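Local coordinates for protein dihydrofolate reductase (Coxiella burnetii, PDB 3TQ9) that probably catalyses the NADPH-dependent reduction of 7,8-dihydrofolate to 5,6,7,8-tetrahydrofolate, a key step of folate metabolism, at residues I3-A8 / D110-T115; K39-G44 / R58-I63; A8-R13 / H119-D124. One frame throughout, in Å; residues are numbered along the deposited sequence.

Contact 1: residues I3-A8 / D110-T115; sequences ITLIAA and DKMILT. With MTX (methotrexate), chain C.
I3 meets D110 through both its amide and its carbonyl. The I3 N-H goes to the D110 carboxylate, with I3 N 2.9 Å from D110 OD2, and that oxygen receives it on the anti lone pair. I3 O takes two donors, D110 N at 2.8 Å and K111 N at 3.1 Å. Further along, every second residue of 3-8 turns its N-H and C=O to 111-115: L5 N gives to K111 O and L5 O accepts from I113 N, the latter pair only 2.7 Å apart; A7 N then gives to I113 O, and A7 O takes the N-H of T115. This is the parallel pairing of two central strands in the mixed sheet of the dihydrofolate reductase fold. T4 and I6 turn their backbones the other way, to strand 92-97, but I6 O is taken by methotrexate, whose 4-amino nitrogen NA4 lies 2.8 Å from it. With CG1 anti to the backbone N (chi1 -171°), I6 lays CG1 3.5 Å from I113 O, and CG2 rests near NA4. On the same face T4 OG1 lies alongside K111 CB but bonds to E92, while T4 CG2 packs on I113 CG1 at 4.0 Å; helix 26-36 covers I6 and I113. T115 OG1 is satisfied by D28, whose carboxylate also binds the drug, and on the reverse face A7 CB touches L114 CD2 at 4.0 Å.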
loop_
_atom_site.group_PDB
_atom_site.type_symbol
_atom_site.label_atom_id
_atom_site.label_comp_id
_atom_site.label_asym_id
_atom_site.label_seq_id
_atom_site.Cartn_x
_atom_site.Cartn_y
_atom_site.Cartn_z
ATOM N N ILE A 3 -9.128 -1.672 -7.679
ATOM C CA ILE A 3 -7.930 -2.016 -6.907
ATOM C C ILE A 3 -6.967 -0.839 -6.904
ATOM O O ILE A 3 -6.479 -0.420 -7.956
ATOM C CB ILE A 3 -7.220 -3.263 -7.476
ATOM C CG1 ILE A 3 -8.109 -4.496 -7.318
ATOM C CG2 ILE A 3 -5.888 -3.478 -6.772
ATOM C CD1 ILE A 3 -7.521 -5.743 -7.912
ATOM N N THR A 4 -6.691 -0.321 -5.711
ATOM C CA THR A 4 -5.910 0.882 -5.553
ATOM C C THR A 4 -4.650 0.599 -4.757
ATOM O O THR A 4 -4.721 -0.009 -3.688
ATOM C CB THR A 4 -6.716 1.933 -4.814
ATOM O OG1 THR A 4 -7.887 2.248 -5.577
ATOM C CG2 THR A 4 -5.889 3.193 -4.602
ATOM N N LEU A 5 -3.503 1.028 -5.288
ATOM C CA LEU A 5 -2.239 0.978 -4.552
ATOM C C LEU A 5 -2.001 2.354 -3.957
ATOM O O LEU A 5 -2.081 3.352 -4.667
ATOM C CB LEU A 5 -1.066 0.613 -5.468
ATOM C CG LEU A 5 -0.809 -0.850 -5.859
ATOM C CD1 LEU A 5 -2.072 -1.557 -6.217
ATOM C CD2 LEU A 5 0.163 -0.911 -7.017
ATOM N N ILE A 6 -1.725 2.404 -2.655
ATOM C CA ILE A 6 -1.318 3.633 -1.981
ATOM C C ILE A 6 0.096 3.421 -1.434
ATOM O O ILE A 6 0.356 2.450 -0.721
ATOM C CB ILE A 6 -2.336 4.050 -0.861
ATOM C CG1 ILE A 6 -2.021 5.450 -0.324
ATOM C CG2 ILE A 6 -2.383 3.036 0.282
ATOM C CD1 ILE A 6 -3.121 6.013 0.544
ATOM N N ALA A 7 1.023 4.299 -1.804
ATOM C CA ALA A 7 2.417 4.152 -1.373
ATOM C C ALA A 7 3.051 5.511 -1.153
ATOM O O ALA A 7 2.702 6.469 -1.834
ATOM C CB ALA A 7 3.206 3.359 -2.396
ATOM N N ALA A 8 3.944 5.592 -0.166
ATOM C CA ALA A 8 4.815 6.744 0.016
ATOM C C ALA A 8 6.218 6.307 -0.377
ATOM O O ALA A 8 6.691 5.254 0.060
ATOM C CB ALA A 8 4.789 7.224 1.449
ATOM N N ASP A 110 -5.917 -0.741 -10.655
ATOM C CA ASP A 110 -6.758 0.193 -11.399
ATOM C C ASP A 110 -6.290 1.620 -11.150
ATOM O O ASP A 110 -6.200 2.420 -12.078
ATOM C CB ASP A 110 -8.226 0.069 -10.960
ATOM C CG ASP A 110 -8.874 -1.226 -11.407
ATOM O OD1 ASP A 110 -8.996 -1.444 -12.624
ATOM O OD2 ASP A 110 -9.293 -2.015 -10.539
ATOM N N LYS A 111 -6.008 1.929 -9.886
ATOM C CA LYS A 111 -5.634 3.276 -9.462
ATOM C C LYS A 111 -4.397 3.233 -8.577
ATOM O O LYS A 111 -4.166 2.252 -7.865
ATOM C CB LYS A 111 -6.786 3.917 -8.683
ATOM C CG LYS A 111 -6.787 5.431 -8.763
ATOM C CD LYS A 111 -7.777 6.109 -7.798
ATOM C CE LYS A 111 -7.734 7.650 -7.983
ATOM N NZ LYS A 111 -8.475 8.421 -6.937
ATOM N N MET A 112 -3.600 4.301 -8.633
ATOM C CA MET A 112 -2.474 4.500 -7.710
ATOM C C MET A 112 -2.589 5.851 -6.993
ATOM O O MET A 112 -2.934 6.855 -7.610
ATOM C CB MET A 112 -1.131 4.407 -8.450
ATOM C CG MET A 112 -0.784 2.999 -8.921
ATOM S SD MET A 112 0.977 2.704 -9.121
ATOM C CE MET A 112 1.292 3.594 -10.638
ATOM N N ILE A 113 -2.316 5.861 -5.690
ATOM C CA ILE A 113 -2.233 7.094 -4.916
ATOM C C ILE A 113 -0.849 7.157 -4.301
ATOM O O ILE A 113 -0.570 6.477 -3.311
ATOM C CB ILE A 113 -3.299 7.152 -3.818
ATOM C CG1 ILE A 113 -4.679 6.961 -4.446
ATOM C CG2 ILE A 113 -3.209 8.479 -3.054
ATOM C CD1 ILE A 113 -5.833 7.319 -3.540
ATOM N N LEU A 114 0.014 7.977 -4.895
ATOM C CA LEU A 114 1.442 7.966 -4.565
ATOM C C LEU A 114 1.945 9.278 -3.945
ATOM O O LEU A 114 1.754 10.355 -4.519
ATOM C CB LEU A 114 2.259 7.660 -5.825
ATOM C CG LEU A 114 1.886 6.399 -6.609
ATOM C CD1 LEU A 114 2.727 6.323 -7.881
ATOM C CD2 LEU A 114 2.046 5.138 -5.745
ATOM N N THR A 115 2.583 9.178 -2.776
ATOM C CA THR A 115 3.311 10.300 -2.185
ATOM C C THR A 115 4.771 10.158 -2.603
ATOM O O THR A 115 5.435 9.207 -2.195
ATOM C CB THR A 115 3.213 10.315 -0.637
ATOM O OG1 THR A 115 1.848 10.163 -0.231
ATOM C CG2 THR A 115 3.764 11.627 -0.062
HETATM N N1 MTX C . 2.151 6.289 3.417
HETATM C C2 MTX C . 1.396 6.223 2.259
HETATM N NA2 MTX C . 1.146 7.324 1.570
HETATM N N3 MTX C . 0.902 5.016 1.806
HETATM C C4 MTX C . 1.144 3.851 2.500
HETATM N NA4 MTX C . 0.661 2.694 2.052
HETATM C C4A MTX C . 1.899 3.901 3.666
HETATM N N5 MTX C . 2.147 2.739 4.370
HETATM C C6 MTX C . 2.885 2.781 5.524
HETATM C C7 MTX C . 3.396 3.998 5.993
HETATM N N8 MTX C . 3.148 5.172 5.296
HETATM C C8A MTX C . 2.404 5.128 4.128
HETATM C C9 MTX C . 3.114 1.482 6.247
HETATM N N10 MTX C . 3.391 1.711 7.655
HETATM C CM MTX C . 4.727 1.307 8.137
HETATM C C11 MTX C . 0.817 3.940 10.162
HETATM C C12 MTX C . 2.117 3.670 10.553
HETATM C C13 MTX C . 2.962 2.941 9.723
HETATM C C14 MTX C . 2.505 2.466 8.492
HETATM C C15 MTX C . 1.190 2.739 8.113
HETATM C C16 MTX C . 0.350 3.473 8.945
HETATM C C MTX C . -0.069 4.731 11.078
HETATM O O MTX C . 0.265 4.797 12.448
HETATM N N MTX C . -1.148 5.344 10.598
HETATM C CA MTX C . -2.304 5.565 11.446
HETATM C CT MTX C . -3.564 5.547 10.659
HETATM O O1 MTX C . -3.518 5.548 9.415
HETATM O O2 MTX C . -4.667 5.518 11.252
HETATM C CB MTX C . -2.216 6.878 12.220
HETATM C CG MTX C . -1.406 7.950 11.510
HETATM C CD MTX C . -1.398 9.175 12.390
HETATM O OE1 MTX C . -2.198 10.117 12.153
HETATM O OE2 MTX C . -0.599 9.253 13.363
#

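Contact 2: residues K39-G44 / R58-I63; sequences KPIVMG and RRNIVI. With NDP (NADPH dihydro-nicotinamide-adenine-dinucleotide phosphate), chain B.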
loop_
_atom_site.group_PDB
_atom_site.type_symbol
_atom_site.label_atom_id
_atom_site.label_comp_id
_atom_site.label_asym_id
_atom_site.label_seq_id
_atom_site.Cartn_x
_atom_site.Cartn_y
_atom_site.Cartn_z
ATOM N N LYS A 39 -12.308 1.287 4.769
ATOM C CA LYS A 39 -12.147 0.433 3.598
ATOM C C LYS A 39 -11.277 -0.780 3.921
ATOM O O LYS A 39 -10.524 -0.766 4.900
ATOM C CB LYS A 39 -11.563 1.236 2.431
ATOM C CG LYS A 39 -12.510 2.318 1.924
ATOM C CD LYS A 39 -11.824 3.308 0.979
ATOM C CE LYS A 39 -12.714 4.517 0.670
ATOM N NZ LYS A 39 -11.948 5.647 0.062
ATOM N N PRO A 40 -11.411 -1.855 3.126
ATOM C CA PRO A 40 -10.484 -2.977 3.244
ATOM C C PRO A 40 -9.079 -2.578 2.815
ATOM O O PRO A 40 -8.904 -2.108 1.682
ATOM C CB PRO A 40 -11.067 -4.023 2.279
ATOM C CG PRO A 40 -12.479 -3.663 2.114
ATOM C CD PRO A 40 -12.540 -2.173 2.234
ATOM N N ILE A 41 -8.108 -2.725 3.722
ATOM C CA ILE A 41 -6.695 -2.534 3.388
ATOM C C ILE A 41 -5.978 -3.898 3.376
ATOM O O ILE A 41 -6.122 -4.708 4.306
ATOM C CB ILE A 41 -5.963 -1.492 4.306
ATOM C CG1 ILE A 41 -5.973 -1.902 5.774
ATOM C CG2 ILE A 41 -6.597 -0.127 4.181
ATOM C CD1 ILE A 41 -5.116 -0.996 6.651
ATOM N N VAL A 42 -5.241 -4.150 2.293
ATOM C CA VAL A 42 -4.512 -5.394 2.092
ATOM C C VAL A 42 -3.021 -5.101 2.253
ATOM O O VAL A 42 -2.476 -4.206 1.601
ATOM C CB VAL A 42 -4.806 -5.988 0.698
ATOM C CG1 VAL A 42 -3.986 -7.249 0.454
ATOM C CG2 VAL A 42 -6.280 -6.297 0.548
ATOM N N MET A 43 -2.370 -5.862 3.128
ATOM C CA MET A 43 -0.955 -5.685 3.414
ATOM C C MET A 43 -0.254 -7.032 3.508
ATOM O O MET A 43 -0.892 -8.057 3.746
ATOM C CB MET A 43 -0.785 -4.917 4.729
ATOM C CG MET A 43 -1.115 -5.723 6.002
ATOM S SD MET A 43 -1.272 -4.697 7.484
ATOM C CE MET A 43 -2.854 -3.944 7.198
ATOM N N GLY A 44 1.059 -7.033 3.316
ATOM C CA GLY A 44 1.865 -8.220 3.564
ATOM C C GLY A 44 2.139 -8.385 5.047
ATOM O O GLY A 44 1.957 -7.458 5.825
ATOM N N ARG A 58 -10.616 0.241 10.166
ATOM C CA ARG A 58 -10.382 -0.354 8.854
ATOM C C ARG A 58 -10.366 -1.866 8.983
ATOM O O ARG A 58 -10.004 -2.403 10.033
ATOM C CB ARG A 58 -9.020 0.058 8.317
ATOM C CG ARG A 58 -9.026 1.301 7.504
ATOM C CD ARG A 58 -7.742 2.052 7.682
ATOM N NE ARG A 58 -7.670 2.657 9.005
ATOM C CZ ARG A 58 -6.716 3.493 9.392
ATOM N NH1 ARG A 58 -5.736 3.836 8.560
ATOM N NH2 ARG A 58 -6.744 3.989 10.620
ATOM N N ARG A 59 -10.742 -2.546 7.907
ATOM C CA ARG A 59 -10.629 -3.990 7.857
ATOM C C ARG A 59 -9.209 -4.296 7.457
ATOM O O ARG A 59 -8.827 -4.093 6.303
ATOM C CB ARG A 59 -11.614 -4.600 6.859
ATOM C CG ARG A 59 -11.626 -6.110 6.882
ATOM C CD ARG A 59 -12.689 -6.659 5.968
ATOM N NE ARG A 59 -12.544 -8.101 5.810
ATOM C CZ ARG A 59 -13.235 -8.845 4.952
ATOM N NH1 ARG A 59 -14.135 -8.291 4.142
ATOM N NH2 ARG A 59 -13.018 -10.154 4.902
ATOM N N ASN A 60 -8.417 -4.748 8.423
ATOM C CA ASN A 60 -7.044 -5.088 8.165
ATOM C C ASN A 60 -7.001 -6.481 7.595
ATOM O O ASN A 60 -7.494 -7.412 8.222
ATOM C CB ASN A 60 -6.227 -5.031 9.444
ATOM C CG ASN A 60 -5.942 -3.623 9.885
ATOM O OD1 ASN A 60 -4.807 -3.170 9.809
ATOM N ND2 ASN A 60 -6.964 -2.922 10.361
ATOM N N ILE A 61 -6.423 -6.621 6.404
ATOM C CA ILE A 61 -6.284 -7.919 5.752
ATOM C C ILE A 61 -4.812 -8.188 5.530
ATOM O O ILE A 61 -4.131 -7.392 4.876
ATOM C CB ILE A 61 -7.031 -7.960 4.403
ATOM C CG1 ILE A 61 -8.489 -7.519 4.593
ATOM C CG2 ILE A 61 -6.971 -9.356 3.807
ATOM C CD1 ILE A 61 -9.370 -7.732 3.395
ATOM N N VAL A 62 -4.320 -9.301 6.075
ATOM C CA VAL A 62 -2.891 -9.654 5.997
ATOM C C VAL A 62 -2.635 -10.931 5.166
ATOM O O VAL A 62 -3.308 -11.952 5.350
ATOM C CB VAL A 62 -2.288 -9.808 7.423
ATOM C CG1 VAL A 62 -0.812 -10.223 7.362
ATOM C CG2 VAL A 62 -2.473 -8.500 8.225
ATOM N N ILE A 63 -1.655 -10.858 4.259
ATOM C CA ILE A 63 -1.302 -11.969 3.390
ATOM C C ILE A 63 -0.032 -12.640 3.915
ATOM O O ILE A 63 1.003 -11.987 4.061
ATOM C CB ILE A 63 -1.066 -11.517 1.924
ATOM C CG1 ILE A 63 -2.195 -10.605 1.432
ATOM C CG2 ILE A 63 -0.921 -12.731 1.004
ATOM C CD1 ILE A 63 -3.562 -11.122 1.669
HETATM P PA NDP B . 5.774 -7.169 2.535
HETATM O O1A NDP B . 5.439 -7.253 1.077
HETATM O O2A NDP B . 5.120 -6.110 3.369
HETATM O O5B NDP B . 5.411 -8.578 3.170
HETATM C C5B NDP B . 6.097 -9.734 2.701
HETATM C C4B NDP B . 5.419 -10.975 3.254
HETATM O O4B NDP B . 4.069 -11.017 2.785
HETATM C C3B NDP B . 6.017 -12.299 2.801
HETATM O O3B NDP B . 7.134 -12.718 3.577
HETATM C C2B NDP B . 4.854 -13.226 3.001
HETATM O O2B NDP B . 4.667 -13.456 4.394
HETATM C C1B NDP B . 3.687 -12.373 2.536
HETATM N N9A NDP B . 3.360 -12.497 1.107
HETATM C C8A NDP B . 3.708 -11.645 0.132
HETATM N N7A NDP B . 3.221 -12.065 -1.062
HETATM C C5A NDP B . 2.539 -13.203 -0.837
HETATM C C6A NDP B . 1.779 -14.167 -1.642
HETATM N N6A NDP B . 1.636 -13.994 -2.976
HETATM N N1A NDP B . 1.225 -15.222 -1.009
HETATM C C2A NDP B . 1.358 -15.405 0.314
HETATM N N3A NDP B . 2.036 -14.562 1.089
HETATM C C4A NDP B . 2.637 -13.475 0.586
HETATM O O3 NDP B . 7.364 -7.127 2.797
HETATM P PN NDP B . 8.435 -6.025 2.287
HETATM O O1N NDP B . 8.603 -6.060 0.788
HETATM O O2N NDP B . 9.645 -6.248 3.145
HETATM O O5D NDP B . 7.807 -4.619 2.686
HETATM C C5D NDP B . 7.960 -4.125 4.011
HETATM C C4D NDP B . 8.810 -2.879 3.919
HETATM O O4D NDP B . 8.125 -1.904 3.131
HETATM C C3D NDP B . 9.006 -2.273 5.291
HETATM O O3D NDP B . 10.228 -1.529 5.318
HETATM C C2D NDP B . 7.825 -1.343 5.408
HETATM O O2D NDP B . 8.049 -0.368 6.435
HETATM C C1D NDP B . 7.776 -0.799 3.978
HETATM N N1N NDP B . 6.484 -0.282 3.530
HETATM C C2N NDP B . 6.472 0.950 3.019
HETATM C C3N NDP B . 5.316 1.527 2.555
HETATM C C7N NDP B . 5.338 2.905 1.989
HETATM O O7N NDP B . 4.308 3.391 1.580
HETATM N N7N NDP B . 6.480 3.581 1.961
HETATM C C4N NDP B . 4.050 0.727 2.624
HETATM C C5N NDP B . 4.141 -0.605 3.196
HETATM C C6N NDP B . 5.385 -1.053 3.619
HETATM P P2B NDP B . 5.199 -14.707 5.240
HETATM O O1X NDP B . 6.657 -14.361 5.300
HETATM O O2X NDP B . 4.523 -14.606 6.586
HETATM O O3X NDP B . 4.791 -15.936 4.478
#
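M43 and N60 cross at a slant on one face of this parallel strand pair. M43 carries CG wedged between its backbone N and carbonyl carbon (chi1 73°), which leans the chain toward 58-63: CG packs on V62 CG2 at 3.8 Å, and the bend at chi3 brings the methyl CE to 3.4 Å from N60 OD1. I41 has the same kind of first torsion (chi1 61°), and its side chain runs beside that of N60, pointing the same way, with I41 CD1 3.8 Å from N60 OD1. Two methyl groups border the amide oxygen, which has its hydrogen bond elsewhere, while N60 ND2 bonds to L55 O and, weakly, to R58 O. On the reverse face V42 CG1 meets I63 CG1 at 3.9 Å, and I61 CD1 lies over one face of the R59 guanidinium, toward its rim; R59 NE forms a salt bridge with D75. Between the two faces, I41 and M43 exchange backbone bonds with R59, I61 and I63, such as M43 N to I61 O at 2.9 Å. The strands belong to a beta-alpha-beta unit with helix 45-51, and G44 sits at that helix's N-cap. The CA of G44 lies 3.6 Å from O5B of NADPH, while I63 CG2 lies 3.5 Å from N3A of the adenine. R58 passes its CG by K39 O and sends NH2 to the methotrexate carboxylate oxygen O2. The chemistry is therefore split: apolar side chains with one amide among them, and four backbone bonds, join the strands, while the arginine ends go to D75 and methotrexate.

Contact 3: residues A8-R13 / H119-D124; sequences AMDKNR and HSFEGD. With NDP (NADPH dihydro-nicotinamide-adenine-dinucleotide phosphate), chain B.
D10 meets H119 and F121 through CB, CG and OD2. Its CB lies 3.2 Å from H119 O and also sits at the edge of the F121 ring, in its plane, 3.8 Å from CD2. Next comes CG, set between the backbone N and the carbonyl carbon (chi1 74°), a torsion that swings the carboxylate toward 119-121; CG still lies 3.6 Å from H119 O. The carboxylate is nearly coplanar with the F121 ring, their planes 12° apart. At the tip the two oxygens part company. OD2 accepts from F121 N, 3.2 Å away and almost straight at 169°, nearly along the C-O axis. OD1 turns back to its own segment and takes the N-H of N12 from well above the carboxylate plane, N12 N lying 2.8 Å from D10 OD1, which makes an Asx turn; the amide of L14 bonds to it as well. OD1 thus serves the type I turn D10-R13, itself closed by R13 N to D10 O, while OD2 holds the 119-124 loop by one bond. K11 adds a weak bond from its N to H119 O, and its bent chain brings CD to 3.1 Å from that same oxygen. H119 CD2 lies over one face of the F121 ring, toward its rim.

At the inner end of 8-13, A8 holds the nicotinamide carboxamide of NADPH by two bonds, A8 N lying 2.8 Å from O7N and A8 O accepting from N7N. The contact lies at the surface, where the turn leaving strand 2-10 meets the loop between strands 111-117 and 125-126; F121 packs on L14 of strand 14-16 and meets the W23 ring, while D124, just before strand 125-126, has a backbone hydrogen bond with G16 of strand 14-16.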
loop_
_atom_site.group_PDB
_atom_site.type_symbol
_atom_site.label_atom_id
_atom_site.label_comp_id
_atom_site.label_asym_id
_atom_site.label_seq_id
_atom_site.Cartn_x
_atom_site.Cartn_y
_atom_site.Cartn_z
ATOM N N ALA A 8 3.944 5.592 -0.166
ATOM C CA ALA A 8 4.815 6.744 0.016
ATOM C C ALA A 8 6.218 6.307 -0.377
ATOM O O ALA A 8 6.691 5.254 0.060
ATOM C CB ALA A 8 4.789 7.224 1.449
ATOM N N MET A 9 6.871 7.110 -1.210
ATOM C CA MET A 9 8.167 6.749 -1.783
ATOM C C MET A 9 8.973 7.998 -2.083
ATOM O O MET A 9 8.397 9.054 -2.301
ATOM C CB MET A 9 7.954 5.962 -3.079
ATOM C CG MET A 9 7.447 6.816 -4.247
ATOM S SD MET A 9 7.042 5.862 -5.700
ATOM C CE MET A 9 5.640 4.935 -5.076
ATOM N N ASP A 10 10.299 7.877 -2.107
ATOM C CA ASP A 10 11.165 9.003 -2.489
ATOM C C ASP A 10 11.421 9.011 -4.006
ATOM O O ASP A 10 10.796 8.252 -4.745
ATOM C CB ASP A 10 12.469 8.994 -1.671
ATOM C CG ASP A 10 13.444 7.908 -2.102
ATOM O OD1 ASP A 10 13.181 7.211 -3.100
ATOM O OD2 ASP A 10 14.486 7.752 -1.434
ATOM N N LYS A 11 12.331 9.866 -4.469
ATOM C CA LYS A 11 12.605 10.003 -5.904
ATOM C C LYS A 11 13.255 8.770 -6.530
ATOM O O LYS A 11 13.254 8.637 -7.751
ATOM C CB LYS A 11 13.457 11.255 -6.186
ATOM C CG LYS A 11 14.895 11.216 -5.647
ATOM C CD LYS A 11 15.357 12.591 -5.128
ATOM C CE LYS A 11 15.840 13.534 -6.230
ATOM N NZ LYS A 11 17.284 13.903 -6.064
ATOM N N ASN A 12 13.813 7.885 -5.705
ATOM C CA ASN A 12 14.326 6.592 -6.181
ATOM C C ASN A 12 13.370 5.421 -5.949
ATOM O O ASN A 12 13.761 4.266 -6.130
ATOM C CB ASN A 12 15.679 6.282 -5.538
ATOM C CG ASN A 12 16.795 7.070 -6.154
ATOM O OD1 ASN A 12 16.671 8.278 -6.344
ATOM N ND2 ASN A 12 17.895 6.398 -6.482
ATOM N N ARG A 13 12.132 5.734 -5.557
ATOM C CA ARG A 13 11.082 4.746 -5.244
ATOM C C ARG A 13 11.328 3.925 -3.970
ATOM O O ARG A 13 10.741 2.854 -3.793
ATOM C CB ARG A 13 10.839 3.804 -6.419
ATOM C CG ARG A 13 10.383 4.485 -7.690
ATOM C CD ARG A 13 9.817 3.450 -8.642
ATOM N NE ARG A 13 10.731 2.320 -8.818
ATOM C CZ ARG A 13 11.760 2.297 -9.662
ATOM N NH1 ARG A 13 12.038 3.342 -10.440
ATOM N NH2 ARG A 13 12.520 1.212 -9.734
ATOM N N HIS A 119 13.648 13.645 -2.109
ATOM C CA HIS A 119 14.865 13.382 -1.331
ATOM C C HIS A 119 15.398 11.998 -1.696
ATOM O O HIS A 119 14.712 11.236 -2.367
ATOM C CB HIS A 119 14.556 13.443 0.169
ATOM C CG HIS A 119 15.761 13.620 1.040
ATOM N ND1 HIS A 119 16.368 14.843 1.231
ATOM C CD2 HIS A 119 16.455 12.736 1.792
ATOM C CE1 HIS A 119 17.392 14.701 2.052
ATOM N NE2 HIS A 119 17.466 13.432 2.409
ATOM N N SER A 120 16.612 11.672 -1.268
ATOM C CA SER A 120 17.186 10.352 -1.520
ATOM C C SER A 120 17.721 9.745 -0.221
ATOM O O SER A 120 18.806 10.103 0.243
ATOM C CB SER A 120 18.295 10.455 -2.571
ATOM O OG SER A 120 18.965 9.219 -2.746
ATOM N N PHE A 121 16.948 8.823 0.352
ATOM C CA PHE A 121 17.281 8.185 1.632
ATOM C C PHE A 121 18.044 6.884 1.407
ATOM O O PHE A 121 18.076 6.370 0.292
ATOM C CB PHE A 121 15.999 7.880 2.422
ATOM C CG PHE A 121 15.119 9.080 2.644
ATOM C CD1 PHE A 121 15.302 9.897 3.749
ATOM C CD2 PHE A 121 14.111 9.395 1.746
ATOM C CE1 PHE A 121 14.492 11.011 3.954
ATOM C CE2 PHE A 121 13.299 10.502 1.945
ATOM C CZ PHE A 121 13.490 11.309 3.050
ATOM N N GLU A 122 18.649 6.350 2.465
ATOM C CA GLU A 122 19.220 4.998 2.414
ATOM C C GLU A 122 18.158 3.951 2.780
ATOM O O GLU A 122 17.400 4.140 3.737
ATOM C CB GLU A 122 20.428 4.866 3.346
ATOM C CG GLU A 122 21.745 5.368 2.747
ATOM C CD GLU A 122 21.911 6.884 2.809
ATOM O OE1 GLU A 122 20.898 7.613 2.900
ATOM O OE2 GLU A 122 23.069 7.346 2.760
ATOM N N GLY A 123 18.112 2.856 2.017
ATOM C CA GLY A 123 17.169 1.766 2.281
ATOM C C GLY A 123 17.379 0.522 1.433
ATOM O O GLY A 123 18.284 0.467 0.607
ATOM N N ASP A 124 16.518 -0.475 1.628
ATOM C CA ASP A 124 16.692 -1.774 0.972
ATOM C C ASP A 124 15.447 -2.364 0.279
ATOM O O ASP A 124 15.555 -3.408 -0.366
ATOM C CB ASP A 124 17.262 -2.783 1.977
ATOM C CG ASP A 124 16.402 -2.929 3.225
ATOM O OD1 ASP A 124 15.201 -2.584 3.195
ATOM O OD2 ASP A 124 16.938 -3.400 4.246
HETATM P PA NDP B . 5.774 -7.169 2.535
HETATM O O1A NDP B . 5.439 -7.253 1.077
HETATM O O2A NDP B . 5.120 -6.110 3.369
HETATM O O5B NDP B . 5.411 -8.578 3.170
HETATM C C5B NDP B . 6.097 -9.734 2.701
HETATM C C4B NDP B . 5.419 -10.975 3.254
HETATM O O4B NDP B . 4.069 -11.017 2.785
HETATM C C3B NDP B . 6.017 -12.299 2.801
HETATM O O3B NDP B . 7.134 -12.718 3.577
HETATM C C2B NDP B . 4.854 -13.226 3.001
HETATM O O2B NDP B . 4.667 -13.456 4.394
HETATM C C1B NDP B . 3.687 -12.373 2.536
HETATM N N9A NDP B . 3.360 -12.497 1.107
HETATM C C8A NDP B . 3.708 -11.645 0.132
HETATM N N7A NDP B . 3.221 -12.065 -1.062
HETATM C C5A NDP B . 2.539 -13.203 -0.837
HETATM C C6A NDP B . 1.779 -14.167 -1.642
HETATM N N6A NDP B . 1.636 -13.994 -2.976
HETATM N N1A NDP B . 1.225 -15.222 -1.009
HETATM C C2A NDP B . 1.358 -15.405 0.314
HETATM N N3A NDP B . 2.036 -14.562 1.089
HETATM C C4A NDP B . 2.637 -13.475 0.586
HETATM O O3 NDP B . 7.364 -7.127 2.797
HETATM P PN NDP B . 8.435 -6.025 2.287
HETATM O O1N NDP B . 8.603 -6.060 0.788
HETATM O O2N NDP B . 9.645 -6.248 3.145
HETATM O O5D NDP B . 7.807 -4.619 2.686
HETATM C C5D NDP B . 7.960 -4.125 4.011
HETATM C C4D NDP B . 8.810 -2.879 3.919
HETATM O O4D NDP B . 8.125 -1.904 3.131
HETATM C C3D NDP B . 9.006 -2.273 5.291
HETATM O O3D NDP B . 10.228 -1.529 5.318
HETATM C C2D NDP B . 7.825 -1.343 5.408
HETATM O O2D NDP B . 8.049 -0.368 6.435
HETATM C C1D NDP B . 7.776 -0.799 3.978
HETATM N N1N NDP B . 6.484 -0.282 3.530
HETATM C C2N NDP B . 6.472 0.950 3.019
HETATM C C3N NDP B . 5.316 1.527 2.555
HETATM C C7N NDP B . 5.338 2.905 1.989
HETATM O O7N NDP B . 4.308 3.391 1.580
HETATM N N7N NDP B . 6.480 3.581 1.961
HETATM C C4N NDP B . 4.050 0.727 2.624
HETATM C C5N NDP B . 4.141 -0.605 3.196
HETATM C C6N NDP B . 5.385 -1.053 3.619
HETATM P P2B NDP B . 5.199 -14.707 5.240
HETATM O O1X NDP B . 6.657 -14.361 5.300
HETATM O O2X NDP B . 4.523 -14.606 6.586
HETATM O O3X NDP B . 4.791 -15.936 4.478
#

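From the N terminus, strand 2-10 comes first and serves two contacts: residues 3-8 open contact 1 and residues 8-13 open contact 3, with A8 in both. The chain then runs through helix 26-36 to strand 40-44, and contact 2 closes a short loop around helix 45-51 at strand 59-63, nested inside both longer loops. Much later 110-115 closes contact 1, and 119-124 closes contact 3, so these two cross. They also touch, M9 N lying 2.7 Å from T115 O in a probable hydrogen bond. Contacts 1 and 2 tie separate strand pairs of one sheet; contact 3 adds the surface loops. Contacts 2 and 3 touch NADPH at different ends; A8 brings contact 1 to it.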